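Local coordinates for protein elongation factor G (Thermus thermophilus, PDB 1WDT) that binds GTP with magnesium and, as a member of the elongation factor G family, probably acts as a GTPase in the elongation phase of translation, at residues P82-F87 / G429-A434; G167-L172 / V250-G255; S315-A320 / V361-E366; Y493-R498 / A511-I516. All blocks are in the same frame, centred on the assembly; numbering follows the deposited sequence.

Contact 1 (P82-F87 / G429-A434)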
# COMPACT_ATOMS: atom_id res chain seq x y z
N PRO A 82 -5.17 -0.46 -9.77
CA PRO A 82 -6.35 -0.72 -8.92
C PRO A 82 -6.86 0.59 -8.34
O PRO A 82 -6.18 1.62 -8.42
CB PRO A 82 -5.79 -1.64 -7.83
CG PRO A 82 -4.59 -2.29 -8.47
CD PRO A 82 -3.98 -1.13 -9.23
N GLY A 83 -8.05 0.56 -7.75
CA GLY A 83 -8.62 1.76 -7.17
C GLY A 83 -8.68 1.77 -5.65
O GLY A 83 -8.46 2.81 -5.02
N TYR A 84 -8.95 0.62 -5.05
CA TYR A 84 -9.04 0.53 -3.59
C TYR A 84 -7.70 0.60 -2.88
O TYR A 84 -6.70 0.07 -3.35
CB TYR A 84 -9.75 -0.77 -3.18
CG TYR A 84 -11.22 -0.81 -3.53
CD1 TYR A 84 -11.69 -1.62 -4.56
CD2 TYR A 84 -12.14 -0.01 -2.85
CE1 TYR A 84 -13.04 -1.65 -4.89
CE2 TYR A 84 -13.50 -0.03 -3.18
CZ TYR A 84 -13.94 -0.86 -4.20
OH TYR A 84 -15.27 -0.88 -4.53
N GLY A 85 -7.69 1.26 -1.72
CA GLY A 85 -6.47 1.40 -0.94
C GLY A 85 -5.93 0.05 -0.52
O GLY A 85 -4.78 -0.07 -0.12
N ASP A 86 -6.78 -0.98 -0.59
CA ASP A 86 -6.37 -2.33 -0.23
C ASP A 86 -5.19 -2.76 -1.10
O ASP A 86 -4.32 -3.50 -0.65
CB ASP A 86 -7.53 -3.31 -0.47
CG ASP A 86 -8.65 -3.15 0.54
OD1 ASP A 86 -8.78 -4.03 1.42
OD2 ASP A 86 -9.40 -2.16 0.47
N PHE A 87 -5.16 -2.27 -2.33
CA PHE A 87 -4.11 -2.64 -3.26
C PHE A 87 -3.08 -1.52 -3.51
O PHE A 87 -2.59 -1.35 -4.61
CB PHE A 87 -4.76 -3.10 -4.55
CG PHE A 87 -5.95 -4.02 -4.32
CD1 PHE A 87 -7.23 -3.62 -4.66
CD2 PHE A 87 -5.77 -5.27 -3.72
CE1 PHE A 87 -8.34 -4.45 -4.41
CE2 PHE A 87 -6.86 -6.11 -3.46
CZ PHE A 87 -8.15 -5.70 -3.81
N GLY A 429 -6.47 -4.39 4.48
CA GLY A 429 -7.91 -4.31 4.60
C GLY A 429 -8.57 -5.66 4.46
O GLY A 429 -7.94 -6.65 4.08
N GLU A 430 -9.86 -5.71 4.77
CA GLU A 430 -10.63 -6.94 4.69
C GLU A 430 -10.59 -7.48 3.26
O GLU A 430 -10.43 -8.68 3.05
CB GLU A 430 -12.08 -6.66 5.12
CG GLU A 430 -13.05 -7.81 4.94
CD GLU A 430 -14.37 -7.58 5.67
OE1 GLU A 430 -14.74 -6.41 5.90
OE2 GLU A 430 -15.04 -8.58 6.00
N LEU A 431 -10.73 -6.58 2.29
CA LEU A 431 -10.71 -6.95 0.88
C LEU A 431 -9.34 -7.50 0.46
O LEU A 431 -9.24 -8.51 -0.24
CB LEU A 431 -11.05 -5.73 0.01
CG LEU A 431 -11.73 -5.95 -1.35
CD1 LEU A 431 -11.15 -4.94 -2.33
CD2 LEU A 431 -11.51 -7.36 -1.86
N HIS A 432 -8.27 -6.82 0.88
CA HIS A 432 -6.91 -7.26 0.55
C HIS A 432 -6.70 -8.68 1.07
O HIS A 432 -6.28 -9.57 0.33
CB HIS A 432 -5.88 -6.33 1.20
CG HIS A 432 -4.46 -6.64 0.83
ND1 HIS A 432 -3.39 -6.26 1.61
CD2 HIS A 432 -3.93 -7.26 -0.25
CE1 HIS A 432 -2.26 -6.63 1.02
NE2 HIS A 432 -2.57 -7.24 -0.11
N LEU A 433 -7.01 -8.89 2.35
CA LEU A 433 -6.85 -10.20 2.97
C LEU A 433 -7.71 -11.27 2.30
O LEU A 433 -7.28 -12.42 2.12
CB LEU A 433 -7.16 -10.11 4.46
CG LEU A 433 -6.15 -9.25 5.22
CD1 LEU A 433 -6.61 -9.04 6.66
CD2 LEU A 433 -4.79 -9.93 5.17
N ALA A 434 -8.92 -10.90 1.90
CA ALA A 434 -9.80 -11.85 1.23
C ALA A 434 -9.15 -12.27 -0.09
O ALA A 434 -9.20 -13.45 -0.46
CB ALA A 434 -11.17 -11.22 0.98
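D86 meets the first turn of helix 430-442 with its carboxylate: the backbone N of H432 donates to D86 OD1 at 2.9 Å, bent to an angle of 146° at the hydrogen. The amide comes to the anti side of the carboxylate, 30° out of its plane. The same oxygen is closely packed by carbon, 3.2 Å from L431 CB and 3.3 Å from G429 CA. G429, the N-cap residue, brings no side chain to this spot, and the carboxylate sits right against the backbone there. A negative group at the amino end of a helix would be expected to gain from the helix dipole.

A second kind of contact is carbonyl over ring. D86 O lies 3.5 Å above one face of the H432 imidazole, displaced toward the rim. The ring's rotation is set by its two nitrogens, NE2 bonded to D409 and ND1 to the backbone N of H428.

The apolar part belongs to L431. With CG pointing away from its own amide nitrogen and chi2 at -142°, the side chain carries CD1 across to the two aromatic rings: CD1 is 3.4 Å from F87 CZ and 4.0 Å from Y84 CD1. D86 CB in turn lies over the centre of the F87 ring.

P82 and G83 touch the bound GTP and Y84 lies beside T60. Sequence and family mark segment 82-87 as the switch II loop of a translational GTPase, beginning with the last two residues of the DxPG motif and docked here against the start of a domain III helix.

Contact 2 (G167-L172 / V250-G255); sequences GKWVGL and VALASG. With GTP (guanosine-5'-triphosphate), chain C.
The indole of W169 presents its edge to the chain at A253 and S254: S254 CB lies near the ring plane, 3.5 Å from W169 CH2, and the carbonyl carbon of A253 lies by the same corner, slightly more distant. L252 approaches obliquely, its CG 3.7 Å from W169 CZ2 and its CD2 3.8 Å from W169 NE1, the two side chains running antiparallel alongside each other. A chi1 of 175° swings the six-membered ring of W169 over to the 250-255 segment, while NE1 turns back to G171 O in a weak, bent bond of 2.7 Å.

The two strands belong to one sheet but are not neighbours in it. Strand 156-165 runs between them, and V170 and G171 form a classic beta bulge opposite its L163; P162 of that strand touches both W169 and L252. This is the guanine end of a P-loop GTPase domain.

S254, on the loop leaving strand 248-252, donates from OG to GTP O6 at 2.6 Å and also accepts a hydrogen bond from the backbone N of R257. W169 backs this serine on its CB side and touches D137, another GTP-binding residue. L172 CD2 rests 3.6 Å from L252 O.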
# COMPACT_ATOMS: atom_id res chain seq x y z
N GLY A 167 -30.11 17.32 -24.11
CA GLY A 167 -29.83 16.87 -22.76
C GLY A 167 -28.99 15.61 -22.65
O GLY A 167 -28.62 15.21 -21.55
N LYS A 168 -28.68 14.98 -23.78
CA LYS A 168 -27.88 13.76 -23.80
C LYS A 168 -26.43 14.04 -24.19
O LYS A 168 -26.17 14.77 -25.14
CB LYS A 168 -28.48 12.77 -24.81
CG LYS A 168 -27.65 11.51 -25.01
CD LYS A 168 -28.27 10.62 -26.08
CE LYS A 168 -27.50 9.32 -26.24
NZ LYS A 168 -28.09 8.44 -27.28
N TRP A 169 -25.49 13.46 -23.45
CA TRP A 169 -24.07 13.65 -23.74
C TRP A 169 -23.73 12.79 -24.95
O TRP A 169 -23.88 11.57 -24.90
CB TRP A 169 -23.21 13.21 -22.54
CG TRP A 169 -21.72 13.26 -22.78
CD1 TRP A 169 -21.02 14.26 -23.41
CD2 TRP A 169 -20.75 12.30 -22.35
NE1 TRP A 169 -19.67 13.97 -23.40
CE2 TRP A 169 -19.48 12.78 -22.76
CE3 TRP A 169 -20.82 11.08 -21.66
CZ2 TRP A 169 -18.29 12.08 -22.49
CZ3 TRP A 169 -19.65 10.38 -21.40
CH2 TRP A 169 -18.39 10.89 -21.82
N VAL A 170 -23.29 13.41 -26.05
CA VAL A 170 -22.97 12.65 -27.25
C VAL A 170 -21.55 12.85 -27.77
O VAL A 170 -21.13 12.18 -28.71
CB VAL A 170 -23.96 12.96 -28.40
CG1 VAL A 170 -25.39 12.63 -27.98
CG2 VAL A 170 -23.83 14.42 -28.83
N GLY A 171 -20.81 13.77 -27.16
CA GLY A 171 -19.46 13.99 -27.64
C GLY A 171 -18.65 15.01 -26.86
O GLY A 171 -18.81 15.17 -25.65
N LEU A 172 -17.77 15.70 -27.57
CA LEU A 172 -16.96 16.71 -26.93
C LEU A 172 -16.64 17.86 -27.85
O LEU A 172 -16.76 17.76 -29.07
CB LEU A 172 -15.68 16.08 -26.38
CG LEU A 172 -15.06 14.97 -27.23
CD1 LEU A 172 -14.48 15.56 -28.49
CD2 LEU A 172 -13.99 14.28 -26.43
N VAL A 250 -7.31 18.53 -18.55
CA VAL A 250 -8.54 17.83 -18.15
C VAL A 250 -9.27 17.36 -19.40
O VAL A 250 -9.81 18.16 -20.17
CB VAL A 250 -9.49 18.73 -17.33
CG1 VAL A 250 -10.79 17.97 -17.02
CG2 VAL A 250 -8.82 19.16 -16.03
N ALA A 251 -9.28 16.05 -19.62
CA ALA A 251 -9.94 15.48 -20.78
C ALA A 251 -11.26 14.83 -20.37
O ALA A 251 -11.51 14.57 -19.20
CB ALA A 251 -9.04 14.44 -21.44
N LEU A 252 -12.09 14.56 -21.37
CA LEU A 252 -13.39 13.95 -21.17
C LEU A 252 -13.45 12.70 -22.04
O LEU A 252 -13.25 12.78 -23.25
CB LEU A 252 -14.48 14.95 -21.58
CG LEU A 252 -15.96 14.68 -21.32
CD1 LEU A 252 -16.20 14.42 -19.84
CD2 LEU A 252 -16.76 15.89 -21.80
N ALA A 253 -13.70 11.54 -21.44
CA ALA A 253 -13.78 10.29 -22.20
C ALA A 253 -14.54 9.21 -21.44
O ALA A 253 -14.63 9.23 -20.22
CB ALA A 253 -12.38 9.79 -22.55
N SER A 254 -15.10 8.26 -22.18
CA SER A 254 -15.84 7.17 -21.57
C SER A 254 -15.68 5.92 -22.43
O SER A 254 -15.97 5.96 -23.63
CB SER A 254 -17.33 7.53 -21.49
OG SER A 254 -18.13 6.38 -21.27
N GLY A 255 -15.21 4.84 -21.83
CA GLY A 255 -15.06 3.59 -22.56
C GLY A 255 -16.43 2.95 -22.75
O GLY A 255 -16.68 2.25 -23.73
PG GTP C . -11.55 -0.37 -10.00
O1G GTP C . -12.37 -1.04 -8.94
O2G GTP C . -10.57 -1.30 -10.70
O3G GTP C . -10.71 0.82 -9.39
O3B GTP C . -12.67 0.22 -11.08
PB GTP C . -12.36 1.04 -12.43
O1B GTP C . -12.46 2.49 -12.24
O2B GTP C . -11.47 0.45 -13.39
O3A GTP C . -13.72 0.79 -13.11
PA GTP C . -14.20 -0.27 -14.22
O1A GTP C . -13.98 0.26 -15.62
O2A GTP C . -14.20 -1.65 -13.77
O5' GTP C . -15.80 -0.09 -14.09
C5' GTP C . -16.63 0.75 -13.27
C4' GTP C . -18.09 0.38 -13.50
O4' GTP C . -18.82 1.49 -14.10
C3' GTP C . -18.33 -0.81 -14.46
O3' GTP C . -19.41 -1.63 -14.01
C2' GTP C . -18.55 -0.14 -15.80
O2' GTP C . -19.48 -0.90 -16.58
C1' GTP C . -19.13 1.22 -15.48
N9 GTP C . -18.61 2.37 -16.26
C8 GTP C . -17.29 2.63 -16.59
N7 GTP C . -17.13 3.72 -17.29
C5 GTP C . -18.41 4.23 -17.43
C6 GTP C . -18.88 5.41 -18.10
O6 GTP C . -18.24 6.26 -18.71
N1 GTP C . -20.29 5.55 -18.01
C2 GTP C . -21.13 4.65 -17.35
N2 GTP C . -22.44 4.95 -17.36
N3 GTP C . -20.69 3.56 -16.72
C4 GTP C . -19.33 3.40 -16.80

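Contact 3 (S315-A320 / V361-E366); sequences SLQSEA and VLWQGE
Q317 and W363 exchange two backbone hydrogen bonds. Q317 N gives to W363 O at 2.8 Å, nearly straight and in the carbonyl plane, and W363 N returns the bond to Q317 O at 3.0 Å, with the donor tilted 17° from the plane of the Q317 carbonyl. Past this pair a water accepts from E319 N at 2.9 Å and also lies against V361 O, though so close that this second link is doubtful.

Strands 314-318 and 361-363 are thus antiparallel neighbours in the beta domain that follows the GTPase domain, elongation factor G domain 2, flanked by strands 323-332 and 285-294.

The W363 side chain folds back over its partner strand, CG lying between the backbone N and the carbonyl carbon (chi1 69°). Q317 CB sits over the five-membered ring in a CH-pi contact, 3.9 Å from its centroid, while Q317 O and S318 N lie over the same indole nearer its rim.

On the opposite face of the sheet from the indole, S318 CB presses on L362 CD1 at 3.4 Å, tighter than usual. L316 CD1 meets L362 CB at 3.8 Å, the two leucines roughly perpendicular, with V323 of the neighbouring strand touching both L362 and S318.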
# COMPACT_ATOMS: atom_id res chain seq x y z
N SER A 315 22.03 -8.32 -21.67
CA SER A 315 22.01 -8.62 -20.24
C SER A 315 22.03 -7.33 -19.44
O SER A 315 22.43 -6.28 -19.93
CB SER A 315 23.23 -9.45 -19.84
OG SER A 315 23.16 -10.75 -20.37
N LEU A 316 21.57 -7.42 -18.20
CA LEU A 316 21.56 -6.28 -17.29
C LEU A 316 22.14 -6.76 -15.97
O LEU A 316 22.00 -7.93 -15.61
CB LEU A 316 20.12 -5.79 -17.06
CG LEU A 316 19.39 -5.09 -18.20
CD1 LEU A 316 17.92 -4.99 -17.85
CD2 LEU A 316 19.97 -3.70 -18.41
N GLN A 317 22.81 -5.86 -15.26
CA GLN A 317 23.38 -6.18 -13.97
C GLN A 317 22.29 -5.94 -12.93
O GLN A 317 21.40 -5.11 -13.13
CB GLN A 317 24.56 -5.27 -13.66
CG GLN A 317 25.92 -5.87 -13.97
CD GLN A 317 26.20 -7.10 -13.13
OE1 GLN A 317 26.04 -7.08 -11.91
NE2 GLN A 317 26.62 -8.18 -13.78
N SER A 318 22.35 -6.67 -11.82
CA SER A 318 21.38 -6.51 -10.75
C SER A 318 22.05 -6.98 -9.48
O SER A 318 23.11 -7.62 -9.54
CB SER A 318 20.13 -7.35 -11.00
OG SER A 318 20.40 -8.72 -10.76
N GLU A 319 21.45 -6.68 -8.34
CA GLU A 319 22.01 -7.10 -7.06
C GLU A 319 22.13 -8.62 -7.00
O GLU A 319 22.93 -9.16 -6.24
CB GLU A 319 21.14 -6.60 -5.90
CG GLU A 319 21.20 -5.10 -5.65
CD GLU A 319 22.62 -4.60 -5.42
OE1 GLU A 319 23.44 -5.40 -4.92
OE2 GLU A 319 22.90 -3.42 -5.72
N ALA A 320 21.32 -9.31 -7.80
CA ALA A 320 21.32 -10.78 -7.83
C ALA A 320 22.25 -11.31 -8.92
O ALA A 320 22.28 -12.51 -9.18
CB ALA A 320 19.91 -11.29 -8.07
N VAL A 361 16.65 -2.95 -8.86
CA VAL A 361 17.06 -2.05 -9.92
C VAL A 361 17.97 -2.85 -10.86
O VAL A 361 18.73 -3.70 -10.39
CB VAL A 361 17.83 -0.85 -9.34
CG1 VAL A 361 18.23 0.11 -10.45
CG2 VAL A 361 16.97 -0.14 -8.28
N LEU A 362 17.88 -2.59 -12.16
CA LEU A 362 18.70 -3.27 -13.18
C LEU A 362 19.45 -2.19 -13.97
O LEU A 362 18.91 -1.11 -14.21
CB LEU A 362 17.83 -4.08 -14.15
CG LEU A 362 17.05 -5.35 -13.75
CD1 LEU A 362 18.00 -6.49 -13.52
CD2 LEU A 362 16.22 -5.09 -12.52
N TRP A 363 20.66 -2.48 -14.42
CA TRP A 363 21.39 -1.46 -15.15
C TRP A 363 22.58 -1.99 -15.94
O TRP A 363 22.93 -3.17 -15.84
CB TRP A 363 21.92 -0.43 -14.14
CG TRP A 363 23.01 -1.01 -13.26
CD1 TRP A 363 24.34 -1.07 -13.55
CD2 TRP A 363 22.84 -1.71 -12.02
NE1 TRP A 363 25.01 -1.77 -12.58
CE2 TRP A 363 24.12 -2.18 -11.62
CE3 TRP A 363 21.74 -2.00 -11.20
CZ2 TRP A 363 24.32 -2.92 -10.45
CZ3 TRP A 363 21.94 -2.74 -10.03
CH2 TRP A 363 23.23 -3.18 -9.67
N GLN A 364 23.19 -1.10 -16.71
CA GLN A 364 24.40 -1.40 -17.46
C GLN A 364 25.29 -0.20 -17.12
O GLN A 364 24.78 0.91 -16.93
CB GLN A 364 24.16 -1.45 -18.97
CG GLN A 364 23.57 -2.76 -19.46
CD GLN A 364 23.55 -2.84 -20.97
OE1 GLN A 364 23.06 -3.81 -21.54
NE2 GLN A 364 24.07 -1.81 -21.62
N GLY A 365 26.59 -0.42 -17.02
CA GLY A 365 27.48 0.69 -16.69
C GLY A 365 27.55 0.95 -15.19
O GLY A 365 27.47 0.01 -14.39
N GLU A 366 27.70 2.21 -14.82
CA GLU A 366 27.79 2.58 -13.41
C GLU A 366 26.48 2.25 -12.70
O GLU A 366 25.40 2.49 -13.23
CB GLU A 366 28.07 4.08 -13.24
CG GLU A 366 26.89 4.98 -13.64
CD GLU A 366 26.76 6.22 -12.77
OE1 GLU A 366 25.82 7.01 -12.99
OE2 GLU A 366 27.60 6.41 -11.86
O HOH W 1 18.98 -5.24 -8.41

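Contact 4 (Y493-R498 / A511-I516)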
# COMPACT_ATOMS: atom_id res chain seq x y z
N TYR A 493 10.95 -2.78 33.64
CA TYR A 493 11.71 -3.92 34.14
C TYR A 493 13.17 -3.54 34.31
O TYR A 493 13.72 -2.76 33.53
CB TYR A 493 11.62 -5.11 33.17
CG TYR A 493 12.75 -6.10 33.36
CD1 TYR A 493 13.95 -5.97 32.64
CD2 TYR A 493 12.64 -7.15 34.28
CE1 TYR A 493 15.01 -6.86 32.84
CE2 TYR A 493 13.69 -8.04 34.48
CZ TYR A 493 14.87 -7.89 33.76
OH TYR A 493 15.90 -8.77 33.97
N GLY A 494 13.79 -4.11 35.34
CA GLY A 494 15.19 -3.85 35.61
C GLY A 494 15.83 -4.90 36.50
O GLY A 494 15.23 -5.36 37.47
N PHE A 495 17.05 -5.29 36.17
CA PHE A 495 17.78 -6.26 36.97
C PHE A 495 18.73 -5.46 37.86
O PHE A 495 19.48 -4.62 37.37
CB PHE A 495 18.58 -7.20 36.07
CG PHE A 495 19.26 -8.30 36.83
CD1 PHE A 495 18.53 -9.36 37.35
CD2 PHE A 495 20.64 -8.27 37.03
CE1 PHE A 495 19.16 -10.39 38.05
CE2 PHE A 495 21.28 -9.29 37.73
CZ PHE A 495 20.54 -10.35 38.25
N GLU A 496 18.70 -5.72 39.16
CA GLU A 496 19.55 -5.01 40.10
C GLU A 496 20.40 -5.98 40.91
O GLU A 496 19.90 -6.70 41.77
CB GLU A 496 18.70 -4.13 41.03
CG GLU A 496 17.71 -3.25 40.28
CD GLU A 496 17.02 -2.23 41.18
OE1 GLU A 496 16.73 -2.56 42.34
OE2 GLU A 496 16.75 -1.11 40.70
N TRP A 497 21.69 -6.00 40.60
CA TRP A 497 22.63 -6.87 41.28
C TRP A 497 23.03 -6.16 42.57
O TRP A 497 23.64 -5.10 42.52
CB TRP A 497 23.85 -7.08 40.37
CG TRP A 497 24.89 -8.02 40.91
CD1 TRP A 497 26.11 -7.68 41.44
CD2 TRP A 497 24.84 -9.45 40.91
NE1 TRP A 497 26.82 -8.81 41.75
CE2 TRP A 497 26.07 -9.91 41.44
CE3 TRP A 497 23.88 -10.39 40.50
CZ2 TRP A 497 26.36 -11.28 41.57
CZ3 TRP A 497 24.17 -11.75 40.64
CH2 TRP A 497 25.41 -12.17 41.17
N ARG A 498 22.67 -6.75 43.71
CA ARG A 498 22.99 -6.17 45.01
C ARG A 498 23.76 -7.15 45.89
O ARG A 498 23.70 -7.08 47.12
CB ARG A 498 21.70 -5.76 45.73
CG ARG A 498 20.98 -4.61 45.06
CD ARG A 498 21.83 -3.35 45.10
NE ARG A 498 21.16 -2.22 44.48
CZ ARG A 498 21.09 -2.02 43.17
NH1 ARG A 498 21.64 -2.89 42.33
NH2 ARG A 498 20.45 -0.96 42.69
N ALA A 511 23.99 -15.34 33.93
CA ALA A 511 23.19 -16.55 34.07
C ALA A 511 21.98 -16.34 34.98
O ALA A 511 20.89 -16.82 34.70
CB ALA A 511 24.05 -17.70 34.59
N ILE A 512 22.18 -15.63 36.08
CA ILE A 512 21.10 -15.36 37.02
C ILE A 512 20.00 -14.54 36.36
O ILE A 512 18.81 -14.83 36.53
CB ILE A 512 21.62 -14.63 38.29
CG1 ILE A 512 22.43 -15.62 39.13
CG2 ILE A 512 20.46 -14.04 39.10
CD1 ILE A 512 23.17 -14.98 40.29
N GLU A 513 20.39 -13.53 35.58
CA GLU A 513 19.41 -12.69 34.90
C GLU A 513 18.68 -13.48 33.82
O GLU A 513 17.48 -13.29 33.62
CB GLU A 513 20.07 -11.45 34.29
CG GLU A 513 19.13 -10.69 33.35
CD GLU A 513 19.50 -9.23 33.16
OE1 GLU A 513 20.71 -8.93 33.00
OE2 GLU A 513 18.58 -8.38 33.14
N GLU A 514 19.39 -14.36 33.12
CA GLU A 514 18.77 -15.17 32.08
C GLU A 514 17.70 -16.05 32.72
O GLU A 514 16.62 -16.24 32.16
CB GLU A 514 19.80 -16.04 31.36
CG GLU A 514 20.96 -15.26 30.76
CD GLU A 514 21.82 -16.08 29.80
OE1 GLU A 514 22.12 -17.25 30.10
OE2 GLU A 514 22.21 -15.53 28.74
N GLY A 515 17.99 -16.57 33.91
CA GLY A 515 17.03 -17.40 34.61
C GLY A 515 15.79 -16.61 35.00
O GLY A 515 14.68 -17.13 34.93
N ILE A 516 15.98 -15.37 35.42
CA ILE A 516 14.85 -14.53 35.80
C ILE A 516 13.99 -14.26 34.57
O ILE A 516 12.77 -14.35 34.62
CB ILE A 516 15.30 -13.16 36.36
CG1 ILE A 516 16.06 -13.33 37.69
CG2 ILE A 516 14.09 -12.24 36.51
CD1 ILE A 516 15.24 -13.90 38.82
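Y493 OH donates to E513 OE2 at 2.8 Å, reaching the anti lone pair, the one turned away from the other carboxylate oxygen. OE2 lies in the plane of the tyrosine ring, at its edge, and the ring and carboxylate planes are 36° apart. The same oxygen also sits 3.2 Å from F495 CB, and K517 forms a long, weak ion pair with it from one helical turn further on.

The E513 chain, extended beyond CG, runs out from the helix along F495. Its CB stands over the centre of that phenyl ring, 3.9 Å from the centroid and only 6° off the normal, a clean CH-pi contact. The ring's edge goes to the isoleucines: I512 CG2 is 3.8 Å from F495 CZ, and I516 CG1 is 4.3 Å from F495 CE1. W497 likewise turns its edge to the helix, where I512 CD1 lies in the indole plane 3.4 Å from W497 CZ3.

Strand 494-497 and helix 509-520 open a beta-alpha-beta unit in domain IV that closes with strand 533-541, whose V537 touches both F495 and I512.

Chemically, the glutamate does two jobs: its methylene covers an aromatic face while its carboxylate is held by a phenol. The hydroxyl and the nearby lysine would both be expected to stabilise its negative charge.

How the contacts relate
Contacts 1 and 2 lie toward the two ends of one nucleotide: P82 and G83 of contact 1 touch the GTP and Y84 comes within about 4 Å of it, whereas S254 of contact 2 binds the guanine, its side chain about 14 Å from the magnesium ion. Their centres are 30 Å apart, and along the chain contact 2 is nested inside the loop that contact 1 closes. Contact 3 falls inside that loop too, its centre 33 Å from that of contact 1, but in domain 2 and away from the nucleotide site. Contact 4 follows in series within domain IV; its centre is 74 Å from that of contact 2, on opposite sides of the chain's centre.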